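Probable transcriptional regulator (Pseudomonas aeruginosa, PDB 2NNN) is probably a DNA-binding transcriptional regulator of the MarR family, with a winged helix-turn-helix fold and two copies of the chain in its assembly. Local coordinates at residues A25-N30 / N117-A122; P38-A43 / V73-K78; S85-P88 / L94-S97. All coordinates share one frame; numbering follows the deposited sequence.

Contact 1 (A25-N30 / N117-A122); sequences AALFAN and NRQALA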
loop_
_atom_site.group_PDB
_atom_site.type_symbol
_atom_site.label_atom_id
_atom_site.label_comp_id
_atom_site.label_asym_id
_atom_site.label_seq_id
_atom_site.Cartn_x
_atom_site.Cartn_y
_atom_site.Cartn_z
ATOM N N ALA A 25 -6.272 3.122 -4.641
ATOM C CA ALA A 25 -7.266 2.071 -4.370
ATOM C C ALA A 25 -8.720 2.571 -4.508
ATOM O O ALA A 25 -9.581 1.854 -5.006
ATOM C CB ALA A 25 -7.022 1.460 -2.991
ATOM N N ALA A 26 -8.966 3.809 -4.068
ATOM C CA ALA A 26 -10.274 4.459 -4.158
ATOM C C ALA A 26 -10.676 4.796 -5.609
ATOM O O ALA A 26 -11.813 4.576 -6.002
ATOM C CB ALA A 26 -10.265 5.702 -3.330
ATOM N N LEU A 27 -9.741 5.327 -6.393
ATOM C CA LEU A 27 -9.965 5.628 -7.825
ATOM C C LEU A 27 -10.176 4.353 -8.640
ATOM O O LEU A 27 -11.000 4.301 -9.554
ATOM C CB LEU A 27 -8.774 6.412 -8.401
ATOM C CG LEU A 27 -8.400 7.779 -7.787
ATOM C CD1 LEU A 27 -7.040 8.239 -8.321
ATOM C CD2 LEU A 27 -9.448 8.815 -8.080
ATOM N N PHE A 28 -9.403 3.327 -8.315
ATOM C CA PHE A 28 -9.506 2.065 -9.001
ATOM C C PHE A 28 -10.867 1.387 -8.769
ATOM O O PHE A 28 -11.539 0.965 -9.730
ATOM C CB PHE A 28 -8.346 1.148 -8.611
ATOM C CG PHE A 28 -8.235 -0.078 -9.484
ATOM C CD1 PHE A 28 -9.067 -1.183 -9.269
ATOM C CD2 PHE A 28 -7.321 -0.115 -10.542
ATOM C CE1 PHE A 28 -8.971 -2.328 -10.085
ATOM C CE2 PHE A 28 -7.227 -1.237 -11.364
ATOM C CZ PHE A 28 -8.050 -2.345 -11.131
ATOM N N ALA A 29 -11.266 1.282 -7.505
ATOM C CA ALA A 29 -12.569 0.725 -7.154
ATOM C C ALA A 29 -13.734 1.509 -7.779
ATOM O O ALA A 29 -14.743 0.903 -8.175
ATOM C CB ALA A 29 -12.719 0.634 -5.626
ATOM N N ASN A 30 -13.597 2.842 -7.866
ATOM C CA ASN A 30 -14.615 3.689 -8.490
ATOM C C ASN A 30 -14.618 3.556 -9.996
ATOM O O ASN A 30 -15.652 3.687 -10.628
ATOM C CB ASN A 30 -14.425 5.175 -8.150
ATOM C CG ASN A 30 -14.610 5.476 -6.670
ATOM O OD1 ASN A 30 -15.128 4.660 -5.916
ATOM N ND2 ASN A 30 -14.165 6.649 -6.249
ATOM N N ASN A 117 -5.521 5.375 -14.113
ATOM C CA ASN A 117 -4.116 5.779 -14.119
ATOM C C ASN A 117 -3.935 7.250 -14.435
ATOM O O ASN A 117 -3.073 7.901 -13.837
ATOM C CB ASN A 117 -3.333 4.941 -15.132
ATOM C CG ASN A 117 -1.831 5.218 -15.096
ATOM O OD1 ASN A 117 -1.295 5.988 -15.910
ATOM N ND2 ASN A 117 -1.141 4.599 -14.144
ATOM N N ARG A 118 -4.724 7.779 -15.388
ATOM C CA ARG A 118 -4.637 9.216 -15.696
ATOM C C ARG A 118 -5.138 10.118 -14.561
ATOM O O ARG A 118 -4.558 11.168 -14.322
ATOM C CB ARG A 118 -5.206 9.608 -17.083
ATOM C CG ARG A 118 -6.687 9.601 -17.234
ATOM C CD ARG A 118 -7.210 10.623 -18.299
ATOM N NE ARG A 118 -7.246 11.973 -17.737
ATOM C CZ ARG A 118 -8.232 12.479 -16.992
ATOM N NH1 ARG A 118 -9.332 11.782 -16.717
ATOM N NH2 ARG A 118 -8.113 13.708 -16.520
ATOM N N GLN A 119 -6.193 9.689 -13.867
ATOM C CA GLN A 119 -6.744 10.398 -12.702
ATOM C C GLN A 119 -5.781 10.383 -11.512
ATOM O O GLN A 119 -5.619 11.404 -10.822
ATOM C CB GLN A 119 -8.058 9.756 -12.265
ATOM C CG GLN A 119 -9.233 10.020 -13.173
ATOM C CD GLN A 119 -10.521 9.329 -12.706
ATOM O OE1 GLN A 119 -11.482 9.195 -13.480
ATOM N NE2 GLN A 119 -10.545 8.885 -11.442
ATOM N N ALA A 120 -5.162 9.224 -11.257
ATOM C CA ALA A 120 -4.140 9.104 -10.226
ATOM C C ALA A 120 -3.062 10.176 -10.392
ATOM O O ALA A 120 -2.615 10.782 -9.408
ATOM C CB ALA A 120 -3.513 7.696 -10.222
ATOM N N LEU A 121 -2.665 10.413 -11.641
ATOM C CA LEU A 121 -1.573 11.330 -11.930
ATOM C C LEU A 121 -2.038 12.749 -12.230
ATOM O O LEU A 121 -1.215 13.654 -12.329
ATOM C CB LEU A 121 -0.705 10.794 -13.075
ATOM C CG LEU A 121 0.036 9.470 -12.828
ATOM C CD1 LEU A 121 0.671 9.001 -14.102
ATOM C CD2 LEU A 121 1.071 9.615 -11.758
ATOM N N ALA A 122 -3.351 12.946 -12.337
ATOM C CA ALA A 122 -3.924 14.227 -12.760
ATOM C C ALA A 122 -3.394 15.499 -12.060
ATOM O O ALA A 122 -3.239 16.517 -12.736
ATOM C CB ALA A 122 -5.459 14.181 -12.712
#

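Contact 2 (P38-A43 / V73-K78); sequences PTQWAA and VERLDK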
loop_
_atom_site.group_PDB
_atom_site.type_symbol
_atom_site.label_atom_id
_atom_site.label_comp_id
_atom_site.label_asym_id
_atom_site.label_seq_id
_atom_site.Cartn_x
_atom_site.Cartn_y
_atom_site.Cartn_z
ATOM N N PRO A 38 -7.149 -4.057 -7.706
ATOM C CA PRO A 38 -5.887 -3.746 -8.406
ATOM C C PRO A 38 -5.017 -4.957 -8.736
ATOM O O PRO A 38 -4.516 -5.045 -9.863
ATOM C CB PRO A 38 -5.166 -2.807 -7.425
ATOM C CG PRO A 38 -6.280 -2.058 -6.769
ATOM C CD PRO A 38 -7.409 -3.089 -6.614
ATOM N N THR A 39 -4.824 -5.865 -7.770
ATOM C CA THR A 39 -3.891 -6.993 -7.933
ATOM C C THR A 39 -4.504 -8.058 -8.816
ATOM O O THR A 39 -3.813 -8.650 -9.653
ATOM C CB THR A 39 -3.430 -7.599 -6.584
ATOM O OG1 THR A 39 -4.560 -7.851 -5.747
ATOM C CG2 THR A 39 -2.519 -6.626 -5.851
ATOM N N GLN A 40 -5.809 -8.282 -8.656
ATOM C CA GLN A 40 -6.546 -9.138 -9.576
ATOM C C GLN A 40 -6.363 -8.706 -11.029
ATOM O O GLN A 40 -6.177 -9.549 -11.899
ATOM C CB GLN A 40 -8.029 -9.218 -9.199
ATOM C CG GLN A 40 -8.290 -10.212 -8.073
ATOM C CD GLN A 40 -9.661 -10.062 -7.440
ATOM O OE1 GLN A 40 -10.580 -9.488 -8.027
ATOM N NE2 GLN A 40 -9.804 -10.591 -6.230
ATOM N N TRP A 41 -6.368 -7.397 -11.260
ATOM C CA TRP A 41 -6.206 -6.793 -12.595
ATOM C C TRP A 41 -4.775 -6.944 -13.090
ATOM O O TRP A 41 -4.552 -7.270 -14.260
ATOM C CB TRP A 41 -6.608 -5.303 -12.564
ATOM C CG TRP A 41 -6.363 -4.558 -13.873
ATOM C CD1 TRP A 41 -5.399 -3.608 -14.115
ATOM C CD2 TRP A 41 -7.112 -4.686 -15.109
ATOM N NE1 TRP A 41 -5.499 -3.147 -15.412
ATOM C CE2 TRP A 41 -6.534 -3.794 -16.044
ATOM C CE3 TRP A 41 -8.205 -5.469 -15.513
ATOM C CZ2 TRP A 41 -7.004 -3.682 -17.361
ATOM C CZ3 TRP A 41 -8.676 -5.345 -16.825
ATOM C CH2 TRP A 41 -8.075 -4.459 -17.727
ATOM N N ALA A 42 -3.814 -6.701 -12.197
ATOM C CA ALA A 42 -2.380 -6.829 -12.490
ATOM C C ALA A 42 -2.027 -8.236 -12.971
ATOM O O ALA A 42 -1.319 -8.389 -13.970
ATOM C CB ALA A 42 -1.543 -6.474 -11.257
ATOM N N ALA A 43 -2.503 -9.248 -12.245
ATOM C CA ALA A 43 -2.318 -10.650 -12.642
ATOM C C ALA A 43 -2.986 -10.939 -13.970
ATOM O O ALA A 43 -2.426 -11.643 -14.780
ATOM C CB ALA A 43 -2.847 -11.587 -11.587
ATOM N N VAL A 73 -5.341 -15.775 -8.231
ATOM C CA VAL A 73 -5.631 -16.671 -9.357
ATOM C C VAL A 73 -6.900 -17.496 -9.103
ATOM O O VAL A 73 -7.692 -17.717 -10.017
ATOM C CB VAL A 73 -4.427 -17.581 -9.714
ATOM C CG1 VAL A 73 -4.841 -18.690 -10.684
ATOM C CG2 VAL A 73 -3.306 -16.767 -10.327
ATOM N N GLU A 74 -7.102 -17.918 -7.859
ATOM C CA GLU A 74 -8.318 -18.648 -7.498
ATOM C C GLU A 74 -9.584 -17.794 -7.613
ATOM O O GLU A 74 -10.594 -18.264 -8.131
ATOM C CB GLU A 74 -8.190 -19.298 -6.117
ATOM C CG GLU A 74 -7.333 -20.564 -6.142
ATOM C CD GLU A 74 -6.889 -21.042 -4.758
ATOM O OE1 GLU A 74 -7.356 -20.476 -3.739
ATOM O OE2 GLU A 74 -6.068 -21.996 -4.690
ATOM N N ARG A 75 -9.519 -16.542 -7.160
ATOM C CA ARG A 75 -10.630 -15.600 -7.326
ATOM C C ARG A 75 -10.871 -15.230 -8.790
ATOM O O ARG A 75 -12.006 -15.044 -9.206
ATOM C CB ARG A 75 -10.425 -14.352 -6.471
ATOM C CG ARG A 75 -10.569 -14.622 -4.971
ATOM C CD ARG A 75 -10.190 -13.414 -4.124
ATOM N NE ARG A 75 -8.793 -13.009 -4.327
ATOM C CZ ARG A 75 -8.263 -11.873 -3.877
ATOM N NH1 ARG A 75 -9.006 -11.002 -3.195
ATOM N NH2 ARG A 75 -6.992 -11.598 -4.119
ATOM N N LEU A 76 -9.796 -15.135 -9.565
ATOM C CA LEU A 76 -9.877 -14.965 -11.012
ATOM C C LEU A 76 -10.490 -16.216 -11.675
ATOM O O LEU A 76 -11.110 -16.128 -12.739
ATOM C CB LEU A 76 -8.474 -14.698 -11.559
ATOM C CG LEU A 76 -8.109 -13.438 -12.359
ATOM C CD1 LEU A 76 -8.744 -12.176 -11.809
ATOM C CD2 LEU A 76 -6.593 -13.274 -12.435
ATOM N N ASP A 77 -10.321 -17.375 -11.032
ATOM C CA ASP A 77 -10.849 -18.645 -11.538
ATOM C C ASP A 77 -12.350 -18.748 -11.315
ATOM O O ASP A 77 -13.102 -19.031 -12.241
ATOM C CB ASP A 77 -10.137 -19.832 -10.886
ATOM C CG ASP A 77 -10.425 -21.153 -11.597
ATOM O OD1 ASP A 77 -10.952 -21.124 -12.734
ATOM O OD2 ASP A 77 -10.127 -22.222 -11.016
ATOM N N LYS A 78 -12.766 -18.518 -10.072
ATOM C CA LYS A 78 -14.174 -18.421 -9.686
ATOM C C LYS A 78 -14.995 -17.594 -10.695
ATOM O O LYS A 78 -16.165 -17.892 -10.939
ATOM C CB LYS A 78 -14.262 -17.806 -8.282
ATOM C CG LYS A 78 -15.643 -17.835 -7.607
ATOM C CD LYS A 78 -15.685 -16.877 -6.400
ATOM C CE LYS A 78 -14.612 -17.212 -5.334
ATOM N NZ LYS A 78 -14.287 -16.057 -4.424
HETATM O O HOH W 1 -6.963 -8.954 -4.153
#

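Contact 3 (S85-P88 / L94-S97); sequences SADP and LLVS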
loop_
_atom_site.group_PDB
_atom_site.type_symbol
_atom_site.label_atom_id
_atom_site.label_comp_id
_atom_site.label_asym_id
_atom_site.label_seq_id
_atom_site.Cartn_x
_atom_site.Cartn_y
_atom_site.Cartn_z
ATOM N N SER A 85 -3.381 -25.669 -17.176
ATOM C CA SER A 85 -2.968 -26.751 -18.054
ATOM C C SER A 85 -1.543 -27.155 -17.710
ATOM O O SER A 85 -0.739 -26.309 -17.333
ATOM C CB SER A 85 -3.065 -26.331 -19.530
ATOM O OG SER A 85 -2.098 -25.345 -19.846
ATOM N N ALA A 86 -1.254 -28.448 -17.850
ATOM C CA ALA A 86 0.041 -29.049 -17.534
ATOM C C ALA A 86 1.225 -28.357 -18.201
ATOM O O ALA A 86 1.182 -28.026 -19.385
ATOM C CB ALA A 86 0.030 -30.546 -17.909
ATOM N N ASP A 87 2.280 -28.141 -17.425
ATOM C CA ASP A 87 3.546 -27.679 -17.970
ATOM C C ASP A 87 4.082 -28.801 -18.858
ATOM O O ASP A 87 4.243 -29.926 -18.386
ATOM C CB ASP A 87 4.516 -27.342 -16.831
ATOM C CG ASP A 87 5.829 -26.737 -17.314
ATOM O OD1 ASP A 87 6.145 -26.789 -18.518
ATOM O OD2 ASP A 87 6.572 -26.207 -16.465
ATOM N N PRO A 88 4.304 -28.512 -20.158
ATOM C CA PRO A 88 4.824 -29.496 -21.121
ATOM C C PRO A 88 6.260 -29.983 -20.858
ATOM O O PRO A 88 6.680 -30.992 -21.431
ATOM C CB PRO A 88 4.766 -28.738 -22.451
ATOM C CG PRO A 88 4.774 -27.284 -22.070
ATOM C CD PRO A 88 4.008 -27.217 -20.806
ATOM N N LEU A 94 1.826 -27.055 -13.246
ATOM C CA LEU A 94 0.709 -26.379 -13.903
ATOM C C LEU A 94 1.121 -25.039 -14.488
ATOM O O LEU A 94 1.997 -24.353 -13.960
ATOM C CB LEU A 94 -0.445 -26.165 -12.917
ATOM C CG LEU A 94 -1.630 -27.129 -12.908
ATOM C CD1 LEU A 94 -1.222 -28.500 -13.397
ATOM C CD2 LEU A 94 -2.207 -27.206 -11.505
ATOM N N LEU A 95 0.460 -24.681 -15.582
ATOM C CA LEU A 95 0.605 -23.388 -16.220
ATOM C C LEU A 95 -0.729 -22.685 -16.127
ATOM O O LEU A 95 -1.766 -23.302 -16.325
ATOM C CB LEU A 95 0.995 -23.559 -17.692
ATOM C CG LEU A 95 2.469 -23.502 -18.125
ATOM C CD1 LEU A 95 3.429 -24.069 -17.089
ATOM C CD2 LEU A 95 2.659 -24.179 -19.481
ATOM N N VAL A 96 -0.696 -21.395 -15.810
ATOM C CA VAL A 96 -1.904 -20.576 -15.754
ATOM C C VAL A 96 -1.960 -19.704 -17.011
ATOM O O VAL A 96 -0.935 -19.223 -17.504
ATOM C CB VAL A 96 -1.974 -19.715 -14.458
ATOM C CG1 VAL A 96 -3.315 -19.018 -14.340
ATOM C CG2 VAL A 96 -1.766 -20.574 -13.237
ATOM N N SER A 97 -3.165 -19.520 -17.533
ATOM C CA SER A 97 -3.362 -18.828 -18.794
ATOM C C SER A 97 -4.658 -18.060 -18.731
ATOM O O SER A 97 -5.530 -18.377 -17.929
ATOM C CB SER A 97 -3.449 -19.853 -19.923
ATOM O OG SER A 97 -3.027 -19.285 -21.141
#

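Contact 1 (A25-N30 / N117-A122)
The carboxamide of Gln-119 is the flat group that reaches across here, and its outer end lies against methyl CD2 of Leu-27 without any polar bond between the segments. Gln-119 gets there with a fully extended chain beyond CG (chi2 179°). The other branch of Leu-27 does the deeper packing. Methyl CD1 rests on the backbone of Ala-120, 3.6 Å from Ala-120 CA, with the small side chain of that alanine alongside (CD1 to CB 4.0 Å). With CG of Leu-27 beside the backbone N (chi1 -60°) and chi2 at 169°, CD1 faces Ala-120 and CD2 faces Gln-119. Within residues 25-30, Leu-27 alone touches the other segment. Polar support comes from one turn earlier: Arg-23 hydrogen-bonds the carbonyl of Ala-120 and, weakly, that of Gln-119. Residues 25-30 belong to helix 13-31, and residues 117-122 run through the last turn of helix 100-121 into the loop that follows. Leu-121 is packed on helix 126-137, and Ile-13 of the second subunit touches Ala-120 and Leu-121, consistent with the dimerisation region that MarR proteins build from their terminal helices.

Contact 2 (P38-A43 / V73-K78)
Thr-39 and Arg-75 are joined through a bound water rather than directly. The water lies 3.1 Å from Thr-39 OG1 and accepts a hydrogen bond from Arg-75 NH2 at 2.6 Å, tying the first turn of helix 38-50 to the arginine. The next residue, Gln-40, has the largest share of the contact. Its NE2 stands over the centre of one face of the Arg-75 guanidinium, 3.1 Å from CZ, and the amide plane meets the guanidinium plane almost perpendicularly (88°). Both groups are donors, so this is a close face contact and not a hydrogen bond. Arg-75 is held in place from its own helix, where its NE bonds to the carbonyl of Gly-71; a bend at chi3 (-61°) folds the chain so that one face of the guanidinium is presented to Gln-40 NE2.

Nearer the backbone Gln-40 meets Leu-76. Methyl CD1 of Leu-76 packs 3.7 Å from the Gln-40 carbonyl O and 4.0 Å from Gln-40 CB, while CD2 lies at a similar distance from the same oxygen, placing both leucine branches against one helical turn. One turn on, Ala-43 directs its CB toward the second helix and meets Leu-76 CD2 at 4.2 Å. Ile-69 and Val-72 of helix 66-78 also touch Ala-43, continuing the apolar surface. Thus a polar layer of water, amide and guanidinium borders an apolar one centred on Leu-76.

The axes of the two short segments approach to 10.0 Å and cross nearly at right angles (-83°). In this way helix 38-50 packs across helix 66-78, the probable recognition helix that forms the helix-turn-helix with helix 55-61, as in the winged-helix domain of MarR proteins.

Contact 3 (S85-P88 / L94-S97)
Ser-85 and Leu-95 form an antiparallel hydrogen-bonded pair, exchanging two backbone bonds. Ser-85 N donates to Leu-95 O at 3.0 Å. The return bond, from Leu-95 N to Ser-85 O, is shorter at 2.7 Å. The following pair, Ala-86 and Leu-94, is non-hydrogen-bonded, and its side chains diverge; Leu-94 CD1 still grazes Ala-86 CA. Beyond it, backbone bonding between Asp-87 and Arg-93 carries the pairing toward the turn.

The carboxylate of Asp-87 finds its polar partner locally: OD1 accepts from the backbone N of Asp-89, two residues on, the side-chain-to-backbone link of an Asx turn. A chi1 of -175° lays the Asp-87 side chain along Leu-95, whose methyl CD1 lies 3.5 Å from Asp-87 CB and 3.6 Å from Asp-87 CG. The methyl thus meets CB and the carboxylate carbon; the oxygens are slightly farther from it.

Leu-95 is the main packing residue. Its second methyl, CD2, approaches Pro-88 CD to 3.6 Å, the two side chains lying about perpendicular to each other. Leu-95 shares its face of the sheet with Ser-85, whose OG stays 4.2 Å from Leu-95 CB. Leu-95 also touches Pro-52, and Val-96 bonds through its backbone to Cys-53, so the hairpin is attached to the loop after helix 38-50.

The axes of these short segments lie at 128°, well away from antiparallel alignment, as the strands near the turn, and the sheet lies at the surface of the chain. A two-stranded antiparallel hairpin next in the chain after helix 66-78 matches the wing of the winged helix-turn-helix fold, which in MarR relatives commonly reaches the DNA.

Contact 2 is the buried one, contact 1 is partly buried toward the dimer side, and contact 3 is a surface hairpin, on the opposite side of the chain's centre from contact 1. No element is common to any two of them, but they adjoin. Phe-28, on the first helix of contact 1, packs against Pro-38 and Trp-41 of contact 2, and Val-73 of contact 2 meets Val-96 of contact 3. Their chemistry follows their place: a leucine on an alanine backbone between helix 13-31 and helix 100-121, a leucine beside a hydrated arginine-glutamine layer between crossed helices, and backbone hydrogen bonds in the wing. Contacts 1 and 2 touch the second subunit, whereas contact 3 does not.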